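Local coordinates for protein amide synthase (Vibrio cholerae, PDB 1L5A) that probably forms an amide bond in vibriobactin biosynthesis, acting as a condensation enzyme of the nonribosomal peptide synthetase type, at residues A[56-61]-A[99-104]; A[87-92]-A[109-114]; A[332-337]-A[364-369]. All coordinates share one frame; numbering follows the deposited sequence.

Contact 1 of 3, residues A[56-61]-A[99-104]; sequences FSAQGE and TLIDAP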
ATOM      1  N   PHE A  56      24.430   4.225  24.357  1.00 46.21           N
ATOM      2  CA  PHE A  56      25.398   3.863  23.330  1.00 44.69           C
ATOM      3  C   PHE A  56      26.739   3.409  23.875  1.00 47.68           C
ATOM      4  O   PHE A  56      27.237   3.954  24.862  1.00 48.95           O
ATOM      5  CB  PHE A  56      25.610   5.041  22.384  1.00 48.18           C
ATOM      6  CG  PHE A  56      24.364   5.488  21.687  1.00 42.10           C
ATOM      7  CD1 PHE A  56      23.512   6.400  22.283  1.00 41.70           C
ATOM      8  CD2 PHE A  56      24.018   4.959  20.450  1.00 43.78           C
ATOM      9  CE1 PHE A  56      22.335   6.776  21.661  1.00 45.11           C
ATOM     10  CE2 PHE A  56      22.843   5.333  19.819  1.00 38.33           C
ATOM     11  CZ  PHE A  56      22.000   6.240  20.422  1.00 39.49           C
ATOM     12  N   SER A  57      27.321   2.402  23.227  1.00 50.44           N
ATOM     13  CA  SER A  57      28.636   1.898  23.623  1.00 46.15           C
ATOM     14  C   SER A  57      29.662   2.856  23.034  1.00 45.36           C
ATOM     15  O   SER A  57      29.316   3.732  22.237  1.00 44.10           O
ATOM     16  CB  SER A  57      28.896   0.511  23.039  1.00 44.32           C
ATOM     17  OG  SER A  57      29.364   0.616  21.707  1.00 45.88           O
ATOM     18  N   ALA A  58      30.921   2.684  23.420  1.00 47.82           N
ATOM     19  CA  ALA A  58      31.991   3.535  22.913  1.00 45.86           C
ATOM     20  C   ALA A  58      32.126   3.339  21.403  1.00 41.69           C
ATOM     21  O   ALA A  58      32.609   4.224  20.698  1.00 36.68           O
ATOM     22  CB  ALA A  58      33.303   3.196  23.614  1.00 40.74           C
ATOM     23  N   GLN A  59      31.674   2.179  20.927  1.00 34.55           N
ATOM     24  CA  GLN A  59      31.729   1.827  19.515  1.00 40.29           C
ATOM     25  C   GLN A  59      30.434   2.157  18.767  1.00 41.96           C
ATOM     26  O   GLN A  59      30.204   1.653  17.660  1.00 37.85           O
ATOM     27  CB  GLN A  59      32.007   0.327  19.358  1.00 43.12           C
ATOM     28  CG  GLN A  59      33.284  -0.157  20.015  1.00 60.10           C
ATOM     29  CD  GLN A  59      33.264  -0.021  21.530  1.00 68.03           C
ATOM     30  OE1 GLN A  59      32.435  -0.631  22.208  1.00 74.02           O
ATOM     31  NE2 GLN A  59      34.183   0.783  22.069  1.00 67.65           N
ATOM     32  N   GLY A  60      29.581   2.977  19.379  1.00 44.57           N
ATOM     33  CA  GLY A  60      28.323   3.352  18.754  1.00 43.71           C
ATOM     34  C   GLY A  60      27.236   2.282  18.729  1.00 46.68           C
ATOM     35  O   GLY A  60      26.252   2.415  17.985  1.00 42.07           O
ATOM     36  N   GLU A  61      27.403   1.215  19.511  1.00 46.52           N
ATOM     37  CA  GLU A  61      26.392   0.160  19.560  1.00 46.72           C
ATOM     38  C   GLU A  61      25.270   0.589  20.491  1.00 49.95           C
ATOM     39  O   GLU A  61      25.510   0.903  21.661  1.00 51.86           O
ATOM     40  CB  GLU A  61      26.966  -1.162  20.068  1.00 48.90           C
ATOM     41  CG  GLU A  61      25.874  -2.083  20.599  1.00 60.11           C
ATOM     42  CD  GLU A  61      26.276  -3.539  20.628  1.00 65.05           C
ATOM     43  OE1 GLU A  61      26.401  -4.158  19.542  1.00 66.21           O
ATOM     44  OE2 GLU A  61      26.466  -4.065  21.741  1.00 63.81           O
ATOM     45  N   THR A  99      27.711  13.756  27.798  1.00 79.16           N
ATOM     46  CA  THR A  99      28.386  12.630  27.157  1.00 73.93           C
ATOM     47  C   THR A  99      27.291  11.727  26.601  1.00 69.50           C
ATOM     48  O   THR A  99      26.125  11.881  26.947  1.00 69.96           O
ATOM     49  CB  THR A  99      29.228  11.824  28.156  1.00 76.76           C
ATOM     50  OG1 THR A  99      30.225  12.677  28.736  1.00 80.16           O
ATOM     51  CG2 THR A  99      29.899  10.637  27.454  1.00 76.17           C
ATOM     52  N   LEU A 100      27.654  10.793  25.734  1.00 62.76           N
ATOM     53  CA  LEU A 100      26.662   9.905  25.159  1.00 54.04           C
ATOM     54  C   LEU A 100      26.963   8.464  25.474  1.00 54.08           C
ATOM     55  O   LEU A 100      26.056   7.636  25.507  1.00 65.64           O
ATOM     56  CB  LEU A 100      26.599  10.071  23.637  1.00 48.29           C
ATOM     57  CG  LEU A 100      25.676  11.129  23.036  1.00 43.27           C
ATOM     58  CD1 LEU A 100      25.652  10.966  21.530  1.00 37.61           C
ATOM     59  CD2 LEU A 100      24.280  10.975  23.588  1.00 35.55           C
ATOM     60  N   ILE A 101      28.236   8.152  25.691  1.00 50.97           N
ATOM     61  CA  ILE A 101      28.615   6.777  25.980  1.00 45.94           C
ATOM     62  C   ILE A 101      28.070   6.315  27.330  1.00 42.59           C
ATOM     63  O   ILE A 101      28.185   7.011  28.333  1.00 36.99           O
ATOM     64  CB  ILE A 101      30.165   6.575  25.986  1.00 46.42           C
ATOM     65  CG1 ILE A 101      30.792   7.158  24.720  1.00 45.61           C
ATOM     66  CG2 ILE A 101      30.503   5.071  26.045  1.00 38.82           C
ATOM     67  CD1 ILE A 101      30.469   6.389  23.467  1.00 56.44           C
ATOM     68  N   ASP A 102      27.458   5.140  27.323  1.00 40.83           N
ATOM     69  CA  ASP A 102      26.915   4.530  28.523  1.00 45.75           C
ATOM     70  C   ASP A 102      26.203   5.466  29.511  1.00 44.62           C
ATOM     71  O   ASP A 102      26.194   5.199  30.709  1.00 47.12           O
ATOM     72  CB  ASP A 102      28.046   3.784  29.228  1.00 45.74           C
ATOM     73  CG  ASP A 102      28.782   2.835  28.290  1.00 53.98           C
ATOM     74  OD1 ASP A 102      28.158   1.887  27.750  1.00 45.05           O
ATOM     75  OD2 ASP A 102      29.994   3.048  28.083  1.00 61.20           O
ATOM     76  N   ALA A 103      25.593   6.542  29.022  1.00 39.65           N
ATOM     77  CA  ALA A 103      24.900   7.468  29.911  1.00 40.60           C
ATOM     78  C   ALA A 103      23.406   7.666  29.570  1.00 44.69           C
ATOM     79  O   ALA A 103      22.944   7.333  28.479  1.00 43.92           O
ATOM     80  CB  ALA A 103      25.618   8.806  29.907  1.00 45.17           C
ATOM     81  N   PRO A 104      22.631   8.210  30.514  1.00 41.37           N
ATOM     82  CA  PRO A 104      21.210   8.418  30.238  1.00 35.36           C
ATOM     83  C   PRO A 104      21.085   9.532  29.219  1.00 39.80           C
ATOM     84  O   PRO A 104      21.717  10.575  29.365  1.00 42.87           O
ATOM     85  CB  PRO A 104      20.636   8.844  31.597  1.00 31.39           C
ATOM     86  CG  PRO A 104      21.696   8.417  32.611  1.00 24.79           C
ATOM     87  CD  PRO A 104      22.980   8.634  31.880  1.00 34.20           C
TER
HETATM   88  O   HOH W   1      31.347   1.796  26.129  1.00 48.37           O
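Phe56 and Ile101 bring two loop backbones within 5.1 Å of each other, CA to CA, and the amide N of Asp102 gives an almost straight hydrogen bond (174°) to Phe56 O at 2.7 Å. Asp102 lies third in a type II turn from Leu100 to Ala103, where its left-handed backbone (phi 40°) is one that aspartate tolerates better than most side chains. Its carboxylate works on two fronts: OD2 accepts from a water 2.7 Å away, which in turn accepts from Ala58 N at 2.9 Å, while OD1 is hydrogen-bonded to Tyr63 OH. On the facing side, Ser57 to Gly60 form a type I turn, and Gly60 with its positive phi completes the G1 beta bulge of a hairpin that joins strands 54-56 and 62-64. Ser57 suits the start of this turn because its OG takes the N-H of Gln59 at 2.9 Å, making an ST turn, and that of Glu61 as well. Ile101 fills the angle between turn and carbonyl. Chi1 at -50° sets CG1 beside its own backbone N, and chi2 then carries CD1 to the backbone of Ser57 and Ala58, while CG2 touches Ala58 N at 3.6 Å and lies 4.2 Å from Ala58 CB. The short alanine lets both Ile101 branches lie against the turn backbone. Leu100 O lies off the edge of the Phe56 ring, near its plane, and the ring is buried against Met1 and Ile127. Leu100, also buried, packs on Trp9 and His12 of helix 6-14 and on Ile105.

Contact 2 of 3, residues A[87-92]-A[109-114]; sequences WRQIEQ and QVYRLS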
ATOM      1  N   TRP A  87      15.500  27.153  38.352  1.00 30.20           N
ATOM      2  CA  TRP A  87      16.280  27.495  37.163  1.00 34.05           C
ATOM      3  C   TRP A  87      17.790  27.275  37.238  1.00 33.98           C
ATOM      4  O   TRP A  87      18.427  27.119  36.204  1.00 38.62           O
ATOM      5  CB  TRP A  87      15.976  28.923  36.707  1.00 29.01           C
ATOM      6  CG  TRP A  87      14.643  28.982  36.030  1.00 31.97           C
ATOM      7  CD1 TRP A  87      13.442  29.282  36.604  1.00 37.79           C
ATOM      8  CD2 TRP A  87      14.358  28.629  34.671  1.00 32.30           C
ATOM      9  NE1 TRP A  87      12.425  29.139  35.690  1.00 36.26           N
ATOM     10  CE2 TRP A  87      12.957  28.737  34.495  1.00 32.45           C
ATOM     11  CE3 TRP A  87      15.149  28.229  33.584  1.00 28.69           C
ATOM     12  CZ2 TRP A  87      12.329  28.460  33.279  1.00 27.24           C
ATOM     13  CZ3 TRP A  87      14.524  27.955  32.380  1.00 35.87           C
ATOM     14  CH2 TRP A  87      13.122  28.072  32.237  1.00 29.81           C
ATOM     15  N   ARG A  88      18.373  27.249  38.432  1.00 30.71           N
ATOM     16  CA  ARG A  88      19.812  27.010  38.512  1.00 40.66           C
ATOM     17  C   ARG A  88      20.045  25.562  38.134  1.00 40.35           C
ATOM     18  O   ARG A  88      21.036  25.227  37.489  1.00 45.50           O
ATOM     19  CB  ARG A  88      20.366  27.199  39.932  1.00 42.10           C
ATOM     20  CG  ARG A  88      20.377  28.604  40.456  1.00 53.71           C
ATOM     21  CD  ARG A  88      20.790  28.610  41.920  1.00 52.01           C
ATOM     22  NE  ARG A  88      20.775  29.963  42.468  1.00 57.51           N
ATOM     23  CZ  ARG A  88      20.837  30.246  43.767  1.00 58.33           C
ATOM     24  NH1 ARG A  88      20.917  29.264  44.658  1.00 64.81           N
ATOM     25  NH2 ARG A  88      20.809  31.508  44.177  1.00 52.23           N
ATOM     26  N   GLN A  89      19.134  24.695  38.557  1.00 38.93           N
ATOM     27  CA  GLN A  89      19.284  23.277  38.279  1.00 37.48           C
ATOM     28  C   GLN A  89      18.942  22.977  36.836  1.00 40.38           C
ATOM     29  O   GLN A  89      19.480  22.040  36.249  1.00 38.54           O
ATOM     30  CB  GLN A  89      18.412  22.450  39.226  1.00 40.72           C
ATOM     31  CG  GLN A  89      18.789  22.605  40.701  1.00 29.41           C
ATOM     32  CD  GLN A  89      17.999  21.690  41.583  1.00 34.77           C
ATOM     33  OE1 GLN A  89      18.318  20.511  41.709  1.00 42.39           O
ATOM     34  NE2 GLN A  89      16.940  22.217  42.188  1.00 37.06           N
ATOM     35  N   ILE A  90      18.053  23.768  36.253  1.00 37.53           N
ATOM     36  CA  ILE A  90      17.719  23.536  34.863  1.00 39.85           C
ATOM     37  C   ILE A  90      18.936  23.912  34.012  1.00 40.46           C
ATOM     38  O   ILE A  90      19.315  23.181  33.087  1.00 37.42           O
ATOM     39  CB  ILE A  90      16.480  24.348  34.438  1.00 36.47           C
ATOM     40  CG1 ILE A  90      15.233  23.726  35.079  1.00 37.32           C
ATOM     41  CG2 ILE A  90      16.359  24.364  32.920  1.00 36.15           C
ATOM     42  CD1 ILE A  90      13.922  24.395  34.732  1.00 27.36           C
ATOM     43  N   GLU A  91      19.562  25.037  34.342  1.00 36.96           N
ATOM     44  CA  GLU A  91      20.732  25.483  33.594  1.00 43.68           C
ATOM     45  C   GLU A  91      21.850  24.499  33.843  1.00 46.66           C
ATOM     46  O   GLU A  91      22.657  24.226  32.966  1.00 52.18           O
ATOM     47  CB  GLU A  91      21.165  26.878  34.043  1.00 46.48           C
ATOM     48  CG  GLU A  91      22.378  27.447  33.321  1.00 52.59           C
ATOM     49  CD  GLU A  91      22.181  27.602  31.812  1.00 59.53           C
ATOM     50  OE1 GLU A  91      21.044  27.866  31.354  1.00 55.96           O
ATOM     51  OE2 GLU A  91      23.185  27.483  31.076  1.00 64.33           O
ATOM     52  N   GLN A  92      21.897  23.948  35.045  1.00 46.82           N
ATOM     53  CA  GLN A  92      22.944  22.995  35.347  1.00 48.46           C
ATOM     54  C   GLN A  92      22.870  21.843  34.347  1.00 44.83           C
ATOM     55  O   GLN A  92      23.879  21.440  33.779  1.00 43.46           O
ATOM     56  CB  GLN A  92      22.788  22.474  36.777  1.00 55.97           C
ATOM     57  CG  GLN A  92      23.807  21.421  37.165  1.00 65.80           C
ATOM     58  CD  GLN A  92      25.232  21.914  37.016  1.00 72.53           C
ATOM     59  OE1 GLN A  92      25.631  22.888  37.657  1.00 70.92           O
ATOM     60  NE2 GLN A  92      26.009  21.241  36.166  1.00 68.54           N
ATOM     61  N   GLN A 109      12.760  16.701  35.238  1.00 29.39           N
ATOM     62  CA  GLN A 109      12.727  17.360  36.522  1.00 30.38           C
ATOM     63  C   GLN A 109      11.372  18.038  36.710  1.00 34.79           C
ATOM     64  O   GLN A 109      10.831  18.597  35.765  1.00 34.82           O
ATOM     65  CB  GLN A 109      13.850  18.397  36.578  1.00 32.43           C
ATOM     66  CG  GLN A 109      15.272  17.863  36.333  1.00 28.82           C
ATOM     67  CD  GLN A 109      16.294  19.003  36.031  1.00 41.12           C
ATOM     68  OE1 GLN A 109      16.078  20.181  36.384  1.00 26.63           O
ATOM     69  NE2 GLN A 109      17.410  18.642  35.385  1.00 39.11           N
ATOM     70  N   VAL A 110      10.816  17.975  37.920  1.00 34.22           N
ATOM     71  CA  VAL A 110       9.540  18.629  38.193  1.00 30.01           C
ATOM     72  C   VAL A 110       9.671  19.498  39.433  1.00 32.46           C
ATOM     73  O   VAL A 110      10.264  19.085  40.421  1.00 31.19           O
ATOM     74  CB  VAL A 110       8.405  17.616  38.465  1.00 32.90           C
ATOM     75  CG1 VAL A 110       7.088  18.363  38.627  1.00 23.84           C
ATOM     76  CG2 VAL A 110       8.295  16.621  37.329  1.00 34.10           C
ATOM     77  N   TYR A 111       9.090  20.690  39.396  1.00 34.09           N
ATOM     78  CA  TYR A 111       9.164  21.586  40.543  1.00 34.73           C
ATOM     79  C   TYR A 111       7.840  22.177  40.954  1.00 33.36           C
ATOM     80  O   TYR A 111       7.140  22.778  40.147  1.00 35.96           O
ATOM     81  CB  TYR A 111      10.104  22.771  40.281  1.00 27.35           C
ATOM     82  CG  TYR A 111      11.489  22.387  39.880  1.00 29.35           C
ATOM     83  CD1 TYR A 111      11.850  22.317  38.530  1.00 27.32           C
ATOM     84  CD2 TYR A 111      12.438  22.055  40.837  1.00 24.41           C
ATOM     85  CE1 TYR A 111      13.128  21.914  38.146  1.00 25.05           C
ATOM     86  CE2 TYR A 111      13.718  21.652  40.464  1.00 34.60           C
ATOM     87  CZ  TYR A 111      14.051  21.578  39.116  1.00 30.51           C
ATOM     88  OH  TYR A 111      15.285  21.104  38.744  1.00 38.08           O
ATOM     89  N   ARG A 112       7.508  22.019  42.222  1.00 35.29           N
ATOM     90  CA  ARG A 112       6.303  22.626  42.745  1.00 39.96           C
ATOM     91  C   ARG A 112       6.859  23.941  43.308  1.00 38.13           C
ATOM     92  O   ARG A 112       7.571  23.952  44.312  1.00 33.27           O
ATOM     93  CB  ARG A 112       5.687  21.758  43.855  1.00 40.36           C
ATOM     94  CG  ARG A 112       4.423  22.343  44.491  1.00 45.42           C
ATOM     95  CD  ARG A 112       3.761  21.350  45.445  1.00 44.91           C
ATOM     96  NE  ARG A 112       2.942  22.017  46.457  1.00 49.11           N
ATOM     97  CZ  ARG A 112       1.618  22.129  46.422  1.00 53.57           C
ATOM     98  NH1 ARG A 112       0.911  21.611  45.423  1.00 54.60           N
ATOM     99  NH2 ARG A 112       0.996  22.784  47.393  1.00 56.57           N
ATOM    100  N   LEU A 113       6.570  25.041  42.628  1.00 35.63           N
ATOM    101  CA  LEU A 113       7.055  26.344  43.061  1.00 40.76           C
ATOM    102  C   LEU A 113       6.135  26.903  44.135  1.00 46.68           C
ATOM    103  O   LEU A 113       6.588  27.474  45.125  1.00 50.26           O
ATOM    104  CB  LEU A 113       7.104  27.291  41.867  1.00 39.48           C
ATOM    105  CG  LEU A 113       7.989  26.789  40.718  1.00 40.95           C
ATOM    106  CD1 LEU A 113       7.803  27.663  39.485  1.00 38.90           C
ATOM    107  CD2 LEU A 113       9.437  26.788  41.176  1.00 34.41           C
ATOM    108  N   SER A 114       4.837  26.744  43.917  1.00 45.88           N
ATOM    109  CA  SER A 114       3.822  27.190  44.852  1.00 41.21           C
ATOM    110  C   SER A 114       2.655  26.221  44.633  1.00 45.37           C
ATOM    111  O   SER A 114       2.748  25.334  43.793  1.00 47.86           O
ATOM    112  CB  SER A 114       3.416  28.624  44.530  1.00 32.67           C
ATOM    113  OG  SER A 114       2.294  28.680  43.666  1.00 44.80           O
TER
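Gln109 OE1 accepts the hydroxyl proton of Tyr111 at 2.7 Å from OH, a bond between alternate residues of strand 109-114 that both point at helix 87-92. The hydroxyl sits above the carbonyl plane, and the bond gives two buried polar groups a partner in each other. Gln89 covers the same hydroxyl: its CB comes to 3.4 Å from Tyr111 OH, and with CG anti to the carbonyl carbon (chi1 -62°) and the chain extended beyond it, the amide is carried along the ring until NE2 is 3.7 Å from CE2. Amide and ring planes stand 64° apart and do not stack. A long amide fits here: CB lies against the hydroxyl while OE1 reaches Gln74 NE2 on strand 72-75. Ile90 comes up to the other ortho carbon of the hydroxyl, CG1 4.1 Å from Tyr111 CE1 and 3.9 Å from Gln109 OE1, approaching obliquely from the same side of the ring plane as Gln89 NE2; its apolar chain also meets Leu119 and Tyr121 of strand 117-125. Helix and strand axes run antiparallel, at 171° and 10.3 Å apart, as expected for the helix and second strand of a beta-alpha-beta unit, here 72-75, 82-94 and 107-114.

Contact 3 of 3, residues A[332-337]-A[364-369]; sequences PFINIL and FTFRGS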
ATOM      1  N   PRO A 332      18.503  27.899   2.226  1.00 22.01           N
ATOM      2  CA  PRO A 332      17.566  28.346   3.266  1.00 28.26           C
ATOM      3  C   PRO A 332      16.626  27.215   3.733  1.00 30.99           C
ATOM      4  O   PRO A 332      16.324  26.289   2.991  1.00 32.21           O
ATOM      5  CB  PRO A 332      16.832  29.511   2.594  1.00 28.18           C
ATOM      6  CG  PRO A 332      16.847  29.139   1.162  1.00 25.82           C
ATOM      7  CD  PRO A 332      18.262  28.603   0.962  1.00 18.59           C
ATOM      8  N   PHE A 333      16.153  27.318   4.965  1.00 34.68           N
ATOM      9  CA  PHE A 333      15.329  26.281   5.567  1.00 32.38           C
ATOM     10  C   PHE A 333      14.023  26.828   6.146  1.00 35.26           C
ATOM     11  O   PHE A 333      14.014  27.897   6.762  1.00 37.20           O
ATOM     12  CB  PHE A 333      16.148  25.630   6.684  1.00 28.86           C
ATOM     13  CG  PHE A 333      15.619  24.312   7.154  1.00 33.39           C
ATOM     14  CD1 PHE A 333      16.175  23.127   6.687  1.00 27.83           C
ATOM     15  CD2 PHE A 333      14.569  24.251   8.067  1.00 30.53           C
ATOM     16  CE1 PHE A 333      15.686  21.888   7.132  1.00 36.09           C
ATOM     17  CE2 PHE A 333      14.075  23.019   8.512  1.00 32.27           C
ATOM     18  CZ  PHE A 333      14.637  21.837   8.043  1.00 26.17           C
ATOM     19  N   ILE A 334      12.920  26.106   5.951  1.00 31.07           N
ATOM     20  CA  ILE A 334      11.650  26.560   6.509  1.00 32.78           C
ATOM     21  C   ILE A 334      11.072  25.521   7.484  1.00 28.79           C
ATOM     22  O   ILE A 334      11.179  24.319   7.283  1.00 32.29           O
ATOM     23  CB  ILE A 334      10.640  26.937   5.385  1.00 32.69           C
ATOM     24  CG1 ILE A 334       9.377  27.529   6.002  1.00 32.04           C
ATOM     25  CG2 ILE A 334      10.299  25.730   4.547  1.00 38.61           C
ATOM     26  CD1 ILE A 334       8.464  28.165   5.003  1.00 22.61           C
ATOM     27  N   ASN A 335      10.499  26.006   8.573  1.00 34.27           N
ATOM     28  CA  ASN A 335       9.939  25.159   9.628  1.00 33.46           C
ATOM     29  C   ASN A 335       8.588  25.715   9.980  1.00 36.02           C
ATOM     30  O   ASN A 335       8.433  26.937  10.119  1.00 41.96           O
ATOM     31  CB  ASN A 335      10.786  25.255  10.903  1.00 40.03           C
ATOM     32  CG  ASN A 335      11.478  23.965  11.262  1.00 46.26           C
ATOM     33  OD1 ASN A 335      10.834  22.937  11.435  1.00 43.77           O
ATOM     34  ND2 ASN A 335      12.804  24.016  11.390  1.00 49.29           N
ATOM     35  N   ILE A 336       7.610  24.839  10.129  1.00 33.80           N
ATOM     36  CA  ILE A 336       6.292  25.291  10.542  1.00 32.93           C
ATOM     37  C   ILE A 336       6.033  24.632  11.890  1.00 36.38           C
ATOM     38  O   ILE A 336       6.097  23.411  12.011  1.00 40.82           O
ATOM     39  CB  ILE A 336       5.191  24.859   9.580  1.00 28.48           C
ATOM     40  CG1 ILE A 336       5.459  25.394   8.156  1.00 23.12           C
ATOM     41  CG2 ILE A 336       3.876  25.336  10.132  1.00 29.39           C
ATOM     42  CD1 ILE A 336       5.432  26.917   8.023  1.00 24.12           C
ATOM     43  N   LEU A 337       5.773  25.438  12.909  1.00 36.55           N
ATOM     44  CA  LEU A 337       5.503  24.913  14.249  1.00 37.47           C
ATOM     45  C   LEU A 337       4.058  25.245  14.605  1.00 36.97           C
ATOM     46  O   LEU A 337       3.778  26.293  15.194  1.00 39.04           O
ATOM     47  CB  LEU A 337       6.475  25.540  15.237  1.00 33.04           C
ATOM     48  CG  LEU A 337       7.913  25.263  14.778  1.00 41.11           C
ATOM     49  CD1 LEU A 337       8.880  25.760  15.830  1.00 31.61           C
ATOM     50  CD2 LEU A 337       8.107  23.766  14.503  1.00 30.30           C
ATOM     51  N   PHE A 364      13.639  30.136   8.283  1.00 32.83           N
ATOM     52  CA  PHE A 364      12.378  30.856   8.378  1.00 39.15           C
ATOM     53  C   PHE A 364      11.465  29.938   9.163  1.00 39.89           C
ATOM     54  O   PHE A 364      11.254  28.789   8.783  1.00 44.13           O
ATOM     55  CB  PHE A 364      11.792  31.143   6.990  1.00 41.04           C
ATOM     56  CG  PHE A 364      12.682  31.990   6.141  1.00 42.71           C
ATOM     57  CD1 PHE A 364      13.395  31.433   5.084  1.00 40.81           C
ATOM     58  CD2 PHE A 364      12.888  33.326   6.459  1.00 37.16           C
ATOM     59  CE1 PHE A 364      14.314  32.192   4.358  1.00 44.59           C
ATOM     60  CE2 PHE A 364      13.803  34.094   5.741  1.00 42.49           C
ATOM     61  CZ  PHE A 364      14.521  33.526   4.690  1.00 39.37           C
ATOM     62  N   THR A 365      10.943  30.432  10.275  1.00 36.88           N
ATOM     63  CA  THR A 365      10.073  29.616  11.093  1.00 37.20           C
ATOM     64  C   THR A 365       8.723  30.256  11.359  1.00 40.89           C
ATOM     65  O   THR A 365       8.610  31.449  11.620  1.00 38.93           O
ATOM     66  CB  THR A 365      10.746  29.271  12.412  1.00 30.49           C
ATOM     67  OG1 THR A 365      11.640  28.173  12.203  1.00 32.22           O
ATOM     68  CG2 THR A 365       9.714  28.899  13.461  1.00 40.83           C
ATOM     69  N   PHE A 366       7.685  29.444  11.262  1.00 41.83           N
ATOM     70  CA  PHE A 366       6.352  29.941  11.513  1.00 41.67           C
ATOM     71  C   PHE A 366       5.791  29.173  12.697  1.00 43.97           C
ATOM     72  O   PHE A 366       5.587  27.960  12.617  1.00 42.21           O
ATOM     73  CB  PHE A 366       5.478  29.742  10.285  1.00 36.61           C
ATOM     74  CG  PHE A 366       5.777  30.694   9.165  1.00 39.66           C
ATOM     75  CD1 PHE A 366       6.581  30.309   8.100  1.00 37.50           C
ATOM     76  CD2 PHE A 366       5.212  31.976   9.153  1.00 36.53           C
ATOM     77  CE1 PHE A 366       6.818  31.191   7.017  1.00 32.67           C
ATOM     78  CE2 PHE A 366       5.438  32.857   8.088  1.00 31.15           C
ATOM     79  CZ  PHE A 366       6.242  32.462   7.016  1.00 31.69           C
ATOM     80  N   ARG A 367       5.587  29.869  13.811  1.00 41.61           N
ATOM     81  CA  ARG A 367       5.035  29.220  14.988  1.00 48.36           C
ATOM     82  C   ARG A 367       3.661  29.785  15.283  1.00 46.85           C
ATOM     83  O   ARG A 367       3.442  30.998  15.236  1.00 49.68           O
ATOM     84  CB  ARG A 367       5.960  29.371  16.207  1.00 49.31           C
ATOM     85  CG  ARG A 367       6.954  30.539  16.141  1.00 59.08           C
ATOM     86  CD  ARG A 367       7.830  30.628  17.406  1.00 49.59           C
ATOM     87  NE  ARG A 367       7.133  31.329  18.479  1.00 59.16           N
ATOM     88  CZ  ARG A 367       7.031  32.652  18.570  1.00 61.32           C
ATOM     89  NH1 ARG A 367       7.599  33.428  17.654  1.00 57.19           N
ATOM     90  NH2 ARG A 367       6.327  33.199  19.560  1.00 60.94           N
ATOM     91  N   GLY A 368       2.726  28.887  15.566  1.00 46.51           N
ATOM     92  CA  GLY A 368       1.371  29.301  15.859  1.00 42.69           C
ATOM     93  C   GLY A 368       0.372  28.742  14.865  1.00 43.67           C
ATOM     94  O   GLY A 368       0.541  27.640  14.326  1.00 34.82           O
ATOM     95  N   SER A 369      -0.669  29.523  14.601  1.00 45.04           N
ATOM     96  CA  SER A 369      -1.720  29.087  13.702  1.00 47.74           C
ATOM     97  C   SER A 369      -2.560  30.255  13.209  1.00 47.59           C
ATOM     98  O   SER A 369      -2.919  31.147  13.977  1.00 47.52           O
ATOM     99  CB  SER A 369      -2.614  28.089  14.436  1.00 51.51           C
ATOM    100  OG  SER A 369      -3.786  27.820  13.696  1.00 73.52           O
TER
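Phe364 N donates to Phe333 O at 2.7 Å, Asn335 N to Phe364 O and Phe366 N to Asn335 O at 2.9 Å each, Leu337 N to Phe366 O, and Gly368 N to Leu337 O at 2.8 Å. Strands 333-337 and 364-368 run parallel, 6° apart, with Ile334 beside Phe364 and Leu337 beside Arg367. Alternate residues of each strand thus supply the bonding groups, the zigzag of parallel sheets, and CA-H...O contacts such as Ile334 CA to Phe364 O support them. Gly368 has backbone angles (phi 119°) that a side chain would hardly allow. These are neighbouring strands of the mixed sheet 208-214, 374-381, 362-368 and 333-337, in a condensation domain related to the CoA-dependent acyltransferases.

Apolar contacts occupy the face that carries Ile334, Ile336, Phe364 and Phe366. Ile334, its chain extended with CG1 anti to N (chi1 -175°), brings CD1 to the edge of the Phe366 ring, 4.0 Å from CE1. Ile336 CD1 approaches the same ring obliquely, 3.6 Å from Phe366 CD1. Helix 234-249 lies over them, Leu238 on Ile336 and Phe366, Cys242 on Ile334. Phe364 packs edge-to-face with Phe397 and His393; its CE1 also meets Pro332 CB at 4.1 Å.

The other face mixes polar and apolar chains: Asn335 CB lies 3.3 Å from Thr365 OG1, Leu337 CD1 rests on the Thr365 methyl, and Arg367, long enough to cross to the neighbouring strand 374-381, bends at chi3 and forms a salt bridge with Asp377.

In the fold
From the N terminus, the chain makes its first hairpin at residues 56-61, passes through helix 82-94, which supplies 87-92, and reaches the loop 99-104, closing contact 1. Strand 107-114 follows and closes contact 2, so the two contacts cross: each opens before the other has closed. Their centres are 27 Å apart and they do not touch. Contact 1 joins two loops beside helix 6-14, whereas contact 2 packs helix 82-94 on the five-stranded sheet. Contact 3 opens much later, pairing 332-337 with 364-369 across an excursion in which strand 348-356 joins the edge of the five-stranded sheet of contact 2, and it belongs to the separate four-stranded sheet, about 29 Å from contact 2 centre to centre.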